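Local coordinates for O-ureido-L-serine synthase (Streptomyces lavendulae, PDB 3X43), which uses pyridoxal 5'-phosphate to replace the acetate of O-acetyl-L-serine with hydroxyurea, giving O-ureido-L-serine for D-cycloserine biosynthesis, and also makes L-cysteine from sulfide, at residues 66-71 / 137-142. Residues are numbered along the deposited sequence; the frame is centred on the assembly and turned at random.
Sequences IVECTS and WFRARQ
With CG trans to its backbone N (chi1 -173°) and the chain then bent at chi2 (88°), Glu68 swings its carboxylate across to the turn that follows Arg139, whose own side chain folds back at chi2 and chi3 to meet it. Both oxygens are gripped. Glu68 OE1 accepts from Gln142 N, a nearly straight bond of 2.9 Å on the syn side, and from Gln142 NE2 on its anti lone pair, with the amide lying nearly coplanar with the carboxylate. Glu68 OE2 takes Arg141 N at 3.0 Å and forms a salt bridge with Arg139 NH2 at 2.7 Å, coming over one face of the guanidinium, the two planes 68° apart. The other end of the Arg139 guanidinium, NH1, forms a salt bridge with Asp129, which also pairs with Arg141 NH1.

Upstream, the two chains run as parallel strands. Val67 N donates to Phe138 O at 2.9 Å, and Phe138 in turn bonds to the backbone of Thr65. Ile66 CG2 touches the edge of the Phe138 ring at CD2 (3.5 Å), while on the other face of the sheet Val67 CG1 packs obliquely on Trp137 CE3. The short, weakly bonded strand 138-139 lies at the margin of the four-stranded parallel sheet of the smaller domain, beside 65-68.

The loop after 138-139 carries Gln142 to the cofactor side, touching Thr178 of the pyridoxal 5'-phosphate site. Glu68 ties this loop to the end of strand 65-68, and two main-chain N-H groups, the Gln142 amide and Arg139 would together favour the anionic form of its buried carboxylate.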
loop_
_atom_site.group_PDB
_atom_site.type_symbol
_atom_site.label_atom_id
_atom_site.label_comp_id
_atom_site.label_asym_id
_atom_site.label_seq_id
_atom_site.Cartn_x
_atom_site.Cartn_y
_atom_site.Cartn_z
ATOM N N ILE B 66 21.287 -23.716 9.812
ATOM C CA ILE B 66 21.626 -22.511 10.550
ATOM C C ILE B 66 21.484 -22.780 12.040
ATOM O O ILE B 66 20.589 -23.516 12.465
ATOM C CB ILE B 66 20.688 -21.344 10.190
ATOM C CG1 ILE B 66 20.539 -21.231 8.673
ATOM C CG2 ILE B 66 21.233 -20.057 10.767
ATOM C CD1 ILE B 66 19.282 -20.497 8.244
ATOM N N VAL B 67 22.373 -22.177 12.826
ATOM C CA VAL B 67 22.356 -22.325 14.278
ATOM C C VAL B 67 22.639 -20.991 14.946
ATOM O O VAL B 67 23.484 -20.225 14.484
ATOM C CB VAL B 67 23.425 -23.328 14.777
ATOM C CG1 VAL B 67 22.891 -24.732 14.680
ATOM C CG2 VAL B 67 24.717 -23.174 13.978
ATOM N N GLU B 68 21.931 -20.725 16.038
ATOM C CA GLU B 68 22.115 -19.488 16.780
ATOM C C GLU B 68 21.609 -19.666 18.202
ATOM O O GLU B 68 20.852 -20.597 18.489
ATOM C CB GLU B 68 21.363 -18.340 16.103
ATOM C CG GLU B 68 21.647 -16.977 16.713
ATOM C CD GLU B 68 22.860 -16.302 16.099
ATOM O OE1 GLU B 68 23.039 -15.086 16.323
ATOM O OE2 GLU B 68 23.635 -16.984 15.393
ATOM N N CYS B 69 22.038 -18.775 19.090
ATOM C CA CYS B 69 21.616 -18.828 20.484
ATOM C C CYS B 69 20.319 -18.044 20.636
ATOM O O CYS B 69 20.335 -16.820 20.775
ATOM C CB CYS B 69 22.696 -18.230 21.389
ATOM S SG CYS B 69 22.649 -18.851 23.090
ATOM N N THR B 70 19.198 -18.760 20.614
ATOM C CA THR B 70 17.884 -18.138 20.726
ATOM C C THR B 70 17.479 -17.710 22.132
ATOM O O THR B 70 17.121 -18.534 22.979
ATOM C CB THR B 70 16.779 -19.065 20.174
ATOM O OG1 THR B 70 15.502 -18.427 20.326
ATOM C CG2 THR B 70 16.771 -20.396 20.921
ATOM N N SER B 71 17.530 -16.407 22.369
ATOM C CA SER B 71 17.139 -15.850 23.654
ATOM C C SER B 71 15.615 -15.766 23.634
ATOM O O SER B 71 14.961 -15.751 24.678
ATOM C CB SER B 71 17.741 -14.452 23.826
ATOM O OG SER B 71 18.086 -13.884 22.570
ATOM N N TRP B 137 28.038 -25.585 9.964
ATOM C CA TRP B 137 26.751 -24.923 10.063
ATOM C C TRP B 137 26.940 -23.409 10.007
ATOM O O TRP B 137 28.021 -22.904 10.314
ATOM C CB TRP B 137 26.071 -25.335 11.364
ATOM C CG TRP B 137 25.434 -26.680 11.285
ATOM C CD1 TRP B 137 25.236 -27.434 10.158
ATOM C CD2 TRP B 137 24.863 -27.419 12.368
ATOM N NE1 TRP B 137 24.571 -28.596 10.478
ATOM C CE2 TRP B 137 24.330 -28.611 11.828
ATOM C CE3 TRP B 137 24.748 -27.189 13.745
ATOM C CZ2 TRP B 137 23.690 -29.570 12.620
ATOM C CZ3 TRP B 137 24.111 -28.142 14.531
ATOM C CH2 TRP B 137 23.590 -29.319 13.965
ATOM N N PHE B 138 25.891 -22.694 9.608
ATOM C CA PHE B 138 25.945 -21.237 9.493
ATOM C C PHE B 138 25.493 -20.536 10.769
ATOM O O PHE B 138 24.502 -20.923 11.387
ATOM C CB PHE B 138 25.083 -20.767 8.310
ATOM C CG PHE B 138 24.906 -19.272 8.240
ATOM C CD1 PHE B 138 25.808 -18.486 7.528
ATOM C CD2 PHE B 138 23.854 -18.649 8.912
ATOM C CE1 PHE B 138 25.669 -17.099 7.489
ATOM C CE2 PHE B 138 23.707 -17.264 8.879
ATOM C CZ PHE B 138 24.618 -16.487 8.167
ATOM N N ARG B 139 26.230 -19.495 11.150
ATOM C CA ARG B 139 25.921 -18.725 12.351
ATOM C C ARG B 139 25.461 -17.300 12.010
ATOM O O ARG B 139 26.165 -16.545 11.333
ATOM C CB ARG B 139 27.149 -18.676 13.268
ATOM C CG ARG B 139 27.306 -19.899 14.163
ATOM C CD ARG B 139 26.938 -19.593 15.609
ATOM N NE ARG B 139 26.397 -18.245 15.768
ATOM C CZ ARG B 139 26.201 -17.646 16.939
ATOM N NH1 ARG B 139 26.504 -18.272 18.070
ATOM N NH2 ARG B 139 25.697 -16.419 16.977
ATOM N N ALA B 140 24.274 -16.941 12.492
ATOM C CA ALA B 140 23.701 -15.626 12.238
ATOM C C ALA B 140 24.563 -14.490 12.780
ATOM O O ALA B 140 24.858 -13.529 12.064
ATOM C CB ALA B 140 22.309 -15.553 12.839
ATOM N N ARG B 141 24.967 -14.608 14.041
ATOM C CA ARG B 141 25.788 -13.587 14.684
ATOM C C ARG B 141 24.975 -12.305 14.767
ATOM O O ARG B 141 25.442 -11.225 14.405
ATOM C CB ARG B 141 27.073 -13.334 13.886
ATOM C CG ARG B 141 27.769 -14.592 13.395
ATOM C CD ARG B 141 29.152 -14.744 14.017
ATOM N NE ARG B 141 29.676 -16.100 13.847
ATOM C CZ ARG B 141 29.995 -16.917 14.849
ATOM N NH1 ARG B 141 29.848 -16.520 16.109
ATOM N NH2 ARG B 141 30.455 -18.136 14.590
ATOM N N GLN B 142 23.748 -12.441 15.250
ATOM C CA GLN B 142 22.834 -11.312 15.382
ATOM C C GLN B 142 23.470 -10.064 15.992
ATOM O O GLN B 142 23.017 -8.949 15.741
ATOM C CB GLN B 142 21.620 -11.730 16.217
ATOM C CG GLN B 142 21.846 -11.653 17.721
ATOM C CD GLN B 142 21.148 -12.765 18.476
ATOM O OE1 GLN B 142 20.564 -12.542 19.542
ATOM N NE2 GLN B 142 21.205 -13.970 17.930
#